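Metallo-beta-lactamase (Chryseobacterium indologenes, PDB 3L6N) hydrolyses the beta-lactam ring of penicillins, cephalosporins and carbapenems with the help of zinc ions, making its bacterial host resistant to these antibiotics. Local coordinates at residues A[127-132]-A[147-152]; A[131-136]-A[188-193]; A[96-101]-A[117-122]. All blocks are in the same frame, centred on the assembly; numbering follows the deposited sequence.

Interaction 1. Residues A[127-132]-A[147-152]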
loop_
_atom_site.group_PDB
_atom_site.type_symbol
_atom_site.label_atom_id
_atom_site.label_comp_id
_atom_site.label_asym_id
_atom_site.label_seq_id
_atom_site.Cartn_x
_atom_site.Cartn_y
_atom_site.Cartn_z
ATOM N N GLY A 127 19.192 -6.695 -1.772
ATOM C CA GLY A 127 19.962 -5.629 -1.127
ATOM C C GLY A 127 19.133 -4.513 -0.519
ATOM O O GLY A 127 19.673 -3.501 -0.057
ATOM N N GLU A 128 17.812 -4.688 -0.544
ATOM C CA GLU A 128 16.877 -3.730 0.037
ATOM C C GLU A 128 16.224 -4.329 1.277
ATOM O O GLU A 128 16.193 -5.548 1.434
ATOM C CB GLU A 128 15.783 -3.371 -0.982
ATOM C CG GLU A 128 16.311 -2.715 -2.268
ATOM C CD GLU A 128 16.955 -1.343 -2.053
ATOM O OE1 GLU A 128 16.565 -0.594 -1.124
ATOM O OE2 GLU A 128 17.865 -1.006 -2.842
ATOM N N GLU A 129 15.679 -3.466 2.127
ATOM C CA GLU A 129 15.092 -3.888 3.402
ATOM C C GLU A 129 13.825 -3.113 3.713
ATOM O O GLU A 129 13.731 -1.921 3.434
ATOM C CB GLU A 129 16.115 -3.665 4.519
ATOM C CG GLU A 129 15.740 -4.178 5.888
ATOM C CD GLU A 129 16.733 -3.708 6.951
ATOM O OE1 GLU A 129 16.360 -3.680 8.136
ATOM O OE2 GLU A 129 17.879 -3.360 6.594
ATOM N N PHE A 130 12.844 -3.797 4.297
ATOM C CA PHE A 130 11.641 -3.117 4.793
ATOM C C PHE A 130 10.990 -3.935 5.901
ATOM O O PHE A 130 11.351 -5.090 6.114
ATOM C CB PHE A 130 10.649 -2.849 3.641
ATOM C CG PHE A 130 10.350 -4.063 2.807
ATOM C CD1 PHE A 130 9.238 -4.854 3.082
ATOM C CD2 PHE A 130 11.190 -4.426 1.746
ATOM C CE1 PHE A 130 8.960 -5.986 2.312
ATOM C CE2 PHE A 130 10.923 -5.547 0.972
ATOM C CZ PHE A 130 9.807 -6.339 1.258
ATOM N N VAL A 131 10.053 -3.317 6.614
ATOM C CA VAL A 131 9.332 -3.983 7.698
ATOM C C VAL A 131 7.843 -3.728 7.499
ATOM O O VAL A 131 7.434 -2.590 7.339
ATOM C CB VAL A 131 9.763 -3.448 9.084
ATOM C CG1 VAL A 131 8.955 -4.130 10.215
ATOM C CG2 VAL A 131 11.266 -3.649 9.311
ATOM N N VAL A 132 7.044 -4.788 7.522
ATOM C CA VAL A 132 5.590 -4.641 7.499
ATOM C C VAL A 132 5.114 -4.687 8.947
ATOM O O VAL A 132 5.390 -5.661 9.651
ATOM C CB VAL A 132 4.910 -5.750 6.674
ATOM C CG1 VAL A 132 3.395 -5.533 6.650
ATOM C CG2 VAL A 132 5.485 -5.808 5.264
ATOM N N TRP A 147 7.454 0.111 6.563
ATOM C CA TRP A 147 8.546 1.026 6.899
ATOM C C TRP A 147 9.780 0.702 6.073
ATOM O O TRP A 147 10.176 -0.460 5.973
ATOM C CB TRP A 147 8.863 0.898 8.397
ATOM C CG TRP A 147 10.091 1.655 8.871
ATOM C CD1 TRP A 147 11.193 1.125 9.481
ATOM C CD2 TRP A 147 10.318 3.069 8.789
ATOM N NE1 TRP A 147 12.097 2.122 9.777
ATOM C CE2 TRP A 147 11.584 3.323 9.368
ATOM C CE3 TRP A 147 9.573 4.145 8.293
ATOM C CZ2 TRP A 147 12.125 4.611 9.450
ATOM C CZ3 TRP A 147 10.110 5.430 8.376
ATOM C CH2 TRP A 147 11.374 5.648 8.954
ATOM N N PHE A 148 10.373 1.737 5.480
ATOM C CA PHE A 148 11.564 1.605 4.647
ATOM C C PHE A 148 12.733 2.334 5.320
ATOM O O PHE A 148 12.934 3.527 5.085
ATOM C CB PHE A 148 11.291 2.193 3.258
ATOM C CG PHE A 148 10.201 1.474 2.502
ATOM C CD1 PHE A 148 8.886 1.936 2.541
ATOM C CD2 PHE A 148 10.492 0.334 1.761
ATOM C CE1 PHE A 148 7.874 1.267 1.843
ATOM C CE2 PHE A 148 9.485 -0.355 1.060
ATOM C CZ PHE A 148 8.177 0.131 1.099
ATOM N N PRO A 149 13.496 1.614 6.168
ATOM C CA PRO A 149 14.457 2.283 7.060
ATOM C C PRO A 149 15.554 3.069 6.353
ATOM O O PRO A 149 15.965 4.121 6.857
ATOM C CB PRO A 149 15.044 1.134 7.885
ATOM C CG PRO A 149 14.744 -0.109 7.150
ATOM C CD PRO A 149 13.441 0.165 6.415
ATOM N N LYS A 150 16.005 2.578 5.200
ATOM C CA LYS A 150 17.049 3.268 4.433
ATOM C C LYS A 150 16.551 4.508 3.680
ATOM O O LYS A 150 17.356 5.311 3.192
ATOM C CB LYS A 150 17.753 2.286 3.491
ATOM C CG LYS A 150 18.264 1.005 4.167
ATOM C CD LYS A 150 19.348 1.283 5.214
ATOM C CE LYS A 150 20.222 0.058 5.425
ATOM N NZ LYS A 150 21.415 0.356 6.274
ATOM N N TYR A 151 15.232 4.674 3.605
ATOM C CA TYR A 151 14.607 5.785 2.888
ATOM C C TYR A 151 13.894 6.775 3.798
ATOM O O TYR A 151 13.529 7.868 3.361
ATOM C CB TYR A 151 13.619 5.235 1.845
ATOM C CG TYR A 151 14.293 4.349 0.830
ATOM C CD1 TYR A 151 14.444 2.976 1.054
ATOM C CD2 TYR A 151 14.796 4.886 -0.349
ATOM C CE1 TYR A 151 15.080 2.160 0.123
ATOM C CE2 TYR A 151 15.426 4.084 -1.283
ATOM C CZ TYR A 151 15.567 2.728 -1.042
ATOM O OH TYR A 151 16.204 1.942 -1.971
ATOM N N ASN A 152 13.696 6.378 5.058
ATOM C CA ASN A 152 12.890 7.128 6.029
ATOM C C ASN A 152 11.488 7.433 5.517
ATOM O O ASN A 152 10.943 8.502 5.751
ATOM C CB ASN A 152 13.612 8.396 6.508
ATOM C CG ASN A 152 14.758 8.082 7.455
ATOM O OD1 ASN A 152 14.719 7.103 8.207
ATOM N ND2 ASN A 152 15.786 8.918 7.425
HETATM O O HOH W 1 14.911 0.552 3.429
#

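Interaction 2. Residues A[131-136]-A[188-193]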
loop_
_atom_site.group_PDB
_atom_site.type_symbol
_atom_site.label_atom_id
_atom_site.label_comp_id
_atom_site.label_asym_id
_atom_site.label_seq_id
_atom_site.Cartn_x
_atom_site.Cartn_y
_atom_site.Cartn_z
ATOM N N VAL A 131 10.053 -3.317 6.614
ATOM C CA VAL A 131 9.332 -3.983 7.698
ATOM C C VAL A 131 7.843 -3.728 7.499
ATOM O O VAL A 131 7.434 -2.590 7.339
ATOM C CB VAL A 131 9.763 -3.448 9.084
ATOM C CG1 VAL A 131 8.955 -4.130 10.215
ATOM C CG2 VAL A 131 11.266 -3.649 9.311
ATOM N N VAL A 132 7.044 -4.788 7.522
ATOM C CA VAL A 132 5.590 -4.641 7.499
ATOM C C VAL A 132 5.114 -4.687 8.947
ATOM O O VAL A 132 5.390 -5.661 9.651
ATOM C CB VAL A 132 4.910 -5.750 6.674
ATOM C CG1 VAL A 132 3.395 -5.533 6.650
ATOM C CG2 VAL A 132 5.485 -5.808 5.264
ATOM N N ASP A 133 4.434 -3.632 9.387
ATOM C CA ASP A 133 4.020 -3.499 10.790
ATOM C C ASP A 133 2.502 -3.478 10.941
ATOM O O ASP A 133 1.801 -2.807 10.177
ATOM C CB ASP A 133 4.574 -2.206 11.385
ATOM C CG ASP A 133 5.943 -2.379 12.028
ATOM O OD1 ASP A 133 6.801 -1.483 11.826
ATOM O OD2 ASP A 133 6.158 -3.377 12.750
ATOM N N PHE A 134 2.000 -4.204 11.936
ATOM C CA PHE A 134 0.611 -4.070 12.336
ATOM C C PHE A 134 0.555 -3.240 13.617
ATOM O O PHE A 134 1.057 -3.666 14.666
ATOM C CB PHE A 134 -0.047 -5.435 12.547
ATOM C CG PHE A 134 -1.477 -5.336 12.965
ATOM C CD1 PHE A 134 -2.446 -4.975 12.040
ATOM C CD2 PHE A 134 -1.852 -5.564 14.285
ATOM C CE1 PHE A 134 -3.778 -4.856 12.418
ATOM C CE2 PHE A 134 -3.176 -5.450 14.674
ATOM C CZ PHE A 134 -4.141 -5.098 13.737
ATOM N N LEU A 135 -0.041 -2.058 13.525
ATOM C CA LEU A 135 -0.062 -1.116 14.655
ATOM C C LEU A 135 -1.407 -1.125 15.372
ATOM O O LEU A 135 -1.586 -0.450 16.399
ATOM C CB LEU A 135 0.269 0.303 14.186
ATOM C CG LEU A 135 1.630 0.516 13.508
ATOM C CD1 LEU A 135 1.651 1.858 12.778
ATOM C CD2 LEU A 135 2.775 0.411 14.517
ATOM N N GLY A 136 -2.356 -1.887 14.835
ATOM C CA GLY A 136 -3.720 -1.848 15.338
ATOM C C GLY A 136 -4.739 -1.632 14.237
ATOM O O GLY A 136 -4.383 -1.334 13.095
ATOM N N ALA A 188 3.866 8.080 17.218
ATOM C CA ALA A 188 4.897 7.912 18.238
ATOM C C ALA A 188 6.056 7.029 17.764
ATOM O O ALA A 188 7.209 7.249 18.147
ATOM C CB ALA A 188 4.282 7.354 19.513
ATOM N N LYS A 189 5.749 6.044 16.925
ATOM C CA LYS A 189 6.734 5.057 16.490
ATOM C C LYS A 189 7.625 5.527 15.329
ATOM O O LYS A 189 8.807 5.189 15.280
ATOM C CB LYS A 189 6.036 3.742 16.118
ATOM C CG LYS A 189 6.987 2.621 15.742
ATOM C CD LYS A 189 6.295 1.281 15.661
ATOM C CE LYS A 189 7.283 0.198 15.266
ATOM N NZ LYS A 189 6.837 -1.149 15.685
ATOM N N TYR A 190 7.057 6.288 14.397
ATOM C CA TYR A 190 7.793 6.673 13.183
ATOM C C TYR A 190 8.144 8.155 13.143
ATOM O O TYR A 190 7.838 8.862 12.177
ATOM C CB TYR A 190 7.040 6.246 11.921
ATOM C CG TYR A 190 6.768 4.769 11.888
ATOM C CD1 TYR A 190 5.488 4.287 12.129
ATOM C CD2 TYR A 190 7.795 3.850 11.646
ATOM C CE1 TYR A 190 5.223 2.944 12.115
ATOM C CE2 TYR A 190 7.539 2.482 11.632
ATOM C CZ TYR A 190 6.245 2.047 11.870
ATOM O OH TYR A 190 5.932 0.720 11.862
ATOM N N SER A 191 8.792 8.610 14.214
ATOM C CA SER A 191 9.322 9.967 14.284
ATOM C C SER A 191 10.428 10.185 13.241
ATOM O O SER A 191 10.594 11.297 12.739
ATOM C CB SER A 191 9.828 10.276 15.700
ATOM O OG SER A 191 10.719 9.271 16.161
ATOM N N LYS A 192 11.157 9.119 12.900
ATOM C CA LYS A 192 12.223 9.188 11.889
ATOM C C LYS A 192 11.702 9.350 10.453
ATOM O O LYS A 192 12.463 9.713 9.553
ATOM C CB LYS A 192 13.142 7.964 11.959
ATOM C CG LYS A 192 14.097 7.942 13.148
ATOM C CD LYS A 192 15.127 6.833 12.973
ATOM C CE LYS A 192 15.855 6.529 14.276
ATOM N NZ LYS A 192 16.940 5.529 14.065
ATOM N N ALA A 193 10.411 9.088 10.246
ATOM C CA ALA A 193 9.808 9.201 8.916
ATOM C C ALA A 193 9.763 10.646 8.444
ATOM O O ALA A 193 9.209 11.517 9.119
ATOM C CB ALA A 193 8.408 8.598 8.900
HETATM O O HOH W 2 7.606 -3.372 14.896
#

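Interaction 3. Residues A[96-101]-A[117-122]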
loop_
_atom_site.group_PDB
_atom_site.type_symbol
_atom_site.label_atom_id
_atom_site.label_comp_id
_atom_site.label_asym_id
_atom_site.label_seq_id
_atom_site.Cartn_x
_atom_site.Cartn_y
_atom_site.Cartn_z
ATOM N N TYR A 96 2.392 -11.770 -0.944
ATOM C CA TYR A 96 2.554 -11.698 0.505
ATOM C C TYR A 96 1.389 -10.969 1.140
ATOM O O TYR A 96 1.041 -9.846 0.733
ATOM C CB TYR A 96 3.846 -10.956 0.865
ATOM C CG TYR A 96 5.129 -11.673 0.498
ATOM C CD1 TYR A 96 5.606 -11.654 -0.807
ATOM C CD2 TYR A 96 5.877 -12.329 1.473
ATOM C CE1 TYR A 96 6.783 -12.299 -1.152
ATOM C CE2 TYR A 96 7.065 -12.978 1.136
ATOM C CZ TYR A 96 7.501 -12.953 -0.175
ATOM O OH TYR A 96 8.672 -13.587 -0.526
ATOM N N ALA A 97 0.793 -11.598 2.150
ATOM C CA ALA A 97 -0.274 -10.979 2.932
ATOM C C ALA A 97 -0.227 -11.549 4.331
ATOM O O ALA A 97 0.302 -12.643 4.547
ATOM C CB ALA A 97 -1.643 -11.258 2.304
ATOM N N THR A 98 -0.766 -10.809 5.288
ATOM C CA THR A 98 -0.903 -11.348 6.639
ATOM C C THR A 98 -1.974 -12.438 6.682
ATOM O O THR A 98 -2.824 -12.535 5.784
ATOM C CB THR A 98 -1.318 -10.277 7.647
ATOM O OG1 THR A 98 -2.616 -9.783 7.284
ATOM C CG2 THR A 98 -0.308 -9.130 7.703
ATOM N N ALA A 99 -1.941 -13.255 7.736
ATOM C CA ALA A 99 -2.996 -14.243 7.957
ATOM C C ALA A 99 -4.385 -13.595 7.981
ATOM O O ALA A 99 -5.317 -14.111 7.365
ATOM C CB ALA A 99 -2.730 -15.026 9.237
ATOM N N LYS A 100 -4.506 -12.441 8.644
ATOM C CA LYS A 100 -5.791 -11.733 8.732
ATOM C C LYS A 100 -6.296 -11.302 7.359
ATOM O O LYS A 100 -7.475 -11.453 7.036
ATOM C CB LYS A 100 -5.677 -10.515 9.660
ATOM C CG LYS A 100 -5.374 -10.878 11.113
ATOM C CD LYS A 100 -6.588 -11.481 11.822
ATOM C CE LYS A 100 -6.290 -11.756 13.301
ATOM N NZ LYS A 100 -7.501 -12.215 14.056
ATOM N N THR A 101 -5.388 -10.766 6.551
ATOM C CA THR A 101 -5.748 -10.311 5.215
ATOM C C THR A 101 -6.206 -11.495 4.369
ATOM O O THR A 101 -7.200 -11.404 3.648
ATOM C CB THR A 101 -4.568 -9.558 4.573
ATOM O OG1 THR A 101 -4.424 -8.299 5.238
ATOM C CG2 THR A 101 -4.810 -9.293 3.083
ATOM N N ILE A 117 2.990 -12.941 5.658
ATOM C CA ILE A 117 3.784 -11.866 6.246
ATOM C C ILE A 117 4.020 -12.090 7.740
ATOM O O ILE A 117 3.086 -12.380 8.495
ATOM C CB ILE A 117 3.121 -10.479 6.036
ATOM C CG1 ILE A 117 3.110 -10.134 4.539
ATOM C CG2 ILE A 117 3.826 -9.387 6.873
ATOM C CD1 ILE A 117 2.360 -8.844 4.213
ATOM N N LYS A 118 5.278 -11.962 8.151
ATOM C CA LYS A 118 5.606 -11.877 9.571
ATOM C C LYS A 118 5.780 -10.409 9.930
ATOM O O LYS A 118 6.728 -9.751 9.491
ATOM C CB LYS A 118 6.886 -12.656 9.888
ATOM C CG LYS A 118 6.788 -14.144 9.678
ATOM C CD LYS A 118 8.051 -14.812 10.188
ATOM C CE LYS A 118 7.860 -16.305 10.312
ATOM N NZ LYS A 118 9.124 -16.949 10.778
ATOM N N THR A 119 4.839 -9.880 10.699
ATOM C CA THR A 119 4.865 -8.461 10.993
ATOM C C THR A 119 5.979 -8.106 11.973
ATOM O O THR A 119 6.317 -8.893 12.863
ATOM C CB THR A 119 3.507 -7.932 11.482
ATOM O OG1 THR A 119 3.066 -8.702 12.610
ATOM C CG2 THR A 119 2.476 -8.012 10.363
ATOM N N GLY A 120 6.569 -6.936 11.775
ATOM C CA GLY A 120 7.575 -6.427 12.692
ATOM C C GLY A 120 8.959 -6.997 12.470
ATOM O O GLY A 120 9.889 -6.631 13.187
ATOM N N LYS A 121 9.098 -7.880 11.480
ATOM C CA LYS A 121 10.394 -8.486 11.164
ATOM C C LYS A 121 10.906 -7.971 9.834
ATOM O O LYS A 121 10.130 -7.865 8.877
ATOM C CB LYS A 121 10.304 -10.006 11.107
ATOM C CG LYS A 121 9.833 -10.648 12.408
ATOM C CD LYS A 121 10.255 -12.093 12.516
ATOM C CE LYS A 121 11.763 -12.275 12.726
ATOM N NZ LYS A 121 12.152 -13.678 12.446
ATOM N N PRO A 122 12.213 -7.667 9.761
ATOM C CA PRO A 122 12.781 -7.232 8.491
ATOM C C PRO A 122 12.584 -8.243 7.360
ATOM O O PRO A 122 12.722 -9.460 7.549
ATOM C CB PRO A 122 14.283 -7.089 8.803
ATOM C CG PRO A 122 14.337 -6.824 10.277
ATOM C CD PRO A 122 13.211 -7.641 10.851
HETATM O O HOH W 3 0.462 -13.104 9.415
#

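Interaction 1. Residues A[127-132]-A[147-152]
V131 and W147 pair across an antiparallel hairpin as a hydrogen-bonded pair: V131 N gives to W147 O at 2.9 Å, and W147 N gives back to V131 O at 2.8 Å. One residue back, the CA of F130 also leans on W147 O, a CA-H...O contact of 3.3 Å.

E128, where the strand 128-133 begins, is the side chain to follow. From CB, chi1 of -61° sets CG beside the backbone N, and the bend at chi2 (-65°) turns the carboxylate toward Y151, so that E128 CD lies 3.4 Å from Y151 OH. E128 OE1 accepts from Y151 OH at 2.7 Å. It sits at the edge of the tyrosine ring, in the ring plane, while the hydroxyl reaches it from above the carboxylate plane. OE2 takes a bond from N14 instead.

Beside this, F130 CB packs on F148 CD2 at 3.7 Å, the two side chains lying side by side and pointing the same way, each ring meeting F45 edge to face. A water bridges E129 O and K150 N where the strands part. Two donors, one on each oxygen, would be consistent with an ionised E128, and the OH...OE1 bond ties the turn after strand 145-148 to the start of strand 128-133.

Interaction 2. Residues A[131-136]-A[188-193]
Y190 carries its ring with CG anti to the carbonyl carbon (chi1 -57°), and K189 stretches out fully from a CG anti to its own backbone N (chi1 -176°); together these torsions send two neighbouring side chains in the same direction, toward D133. The lysine's CG lies over the centre of the tyrosine ring, 3.9 Å above its plane, so the aliphatic chain runs along one face of the ring and both polar ends arrive at the same carboxylate.

There the two ends divide the work. Y190 OH donates to D133 OD1; the modelled 2.4 Å between Y190 OH and D133 OD1 is shorter than usual, so the exact length is doubtful. OD1 lies in the plane of the tyrosine ring, at its edge, and the carboxylate is turned 45° from that ring. K189 NZ approaches D133 OD2 at 3.7 Å, a long salt bridge. A water bridges the pair: it donates to D133 OD2 at 2.6 Å and accepts from K189 NZ at 2.5 Å.

L135, two residues on, supplies the greasy part. Its CD1 meets CE1 of Y190 at 3.8 Å, again at the ring edge, and its CD2 rests against K189 CD at 3.8 Å. L135 also packs on T182 and L186 of the helix 179-189, and its side chain lies about 11 Å from that of H139, which binds a zinc ion. The tyrosine ring meets that of W147.

D133 is buried; the hydroxyl and the water satisfy its oxygens, while the K189 ammonium, though distant, would probably favour the ionised form. The result is a polar tie between the end of strand 128-133 and the C-terminal end of helix 179-189, flanked by the methyl groups of L135.

Interaction 3. Residues A[96-101]-A[117-122]
Y96 meets I117 through its CB, which lies 3.8 Å from I117 CG1, while the aromatic ring turns off to stack on F73. At A97 the backbone takes over: I117 N donates to A97 O at 2.9 Å, nearly straight at hydrogen (171°) but coming from well above the carbonyl plane. I117 CD1 lies over the same residue, 3.6 Å from A97 CA, so the isoleucine drapes along the strand it is bonded to.

T98 follows as the N-cap of helix 99-107. With chi1 at 63°, T98 OG1 falls between the backbone N and carbonyl carbon and makes the capping bond, accepting from T101 N at 3.0 Å. That same rotation leaves T98 CG2 beside the backbone N, where it touches I117 CB and, at 4.0 Å, T119 CG2. The T98 side chain is about 7 Å from that of H76, a zinc ligand. A water accepts from A99 N and donates to I117 O, bridging the two segments.

Around this junction, I117 packs on F73 of strand 69-73 and on V132 of strand 128-133, and T101 OG1 bonds to D142. The loop leaving strand 115-116 is thereby held between the 94-97 strand with its following helix 99-107 and the second sheet, to which it crosses.

How the interactions relate
Along the chain, interaction 3 closes before interactions 1 and 2 open, and those two start from the same strand, 128-133, sharing V131 and V132. Interaction 1 belongs to the five-stranded sheet, where 128-133 and 145-148 are neighbours; interaction 2 ties the end of that strand to helix 179-189. Their centres are 11 Å apart, and the rings of W147 and Y190 join them. Interaction 3, 14 to 15 Å from both, lies where the seven-stranded sheet hands over to the five-stranded one; V132 O and G120 N, 2.7 Å apart, probably hydrogen-bond across. The three thus link both sheets and a flanking helix of the metallo-beta-lactamase fold, whose loops carry the zinc ligands.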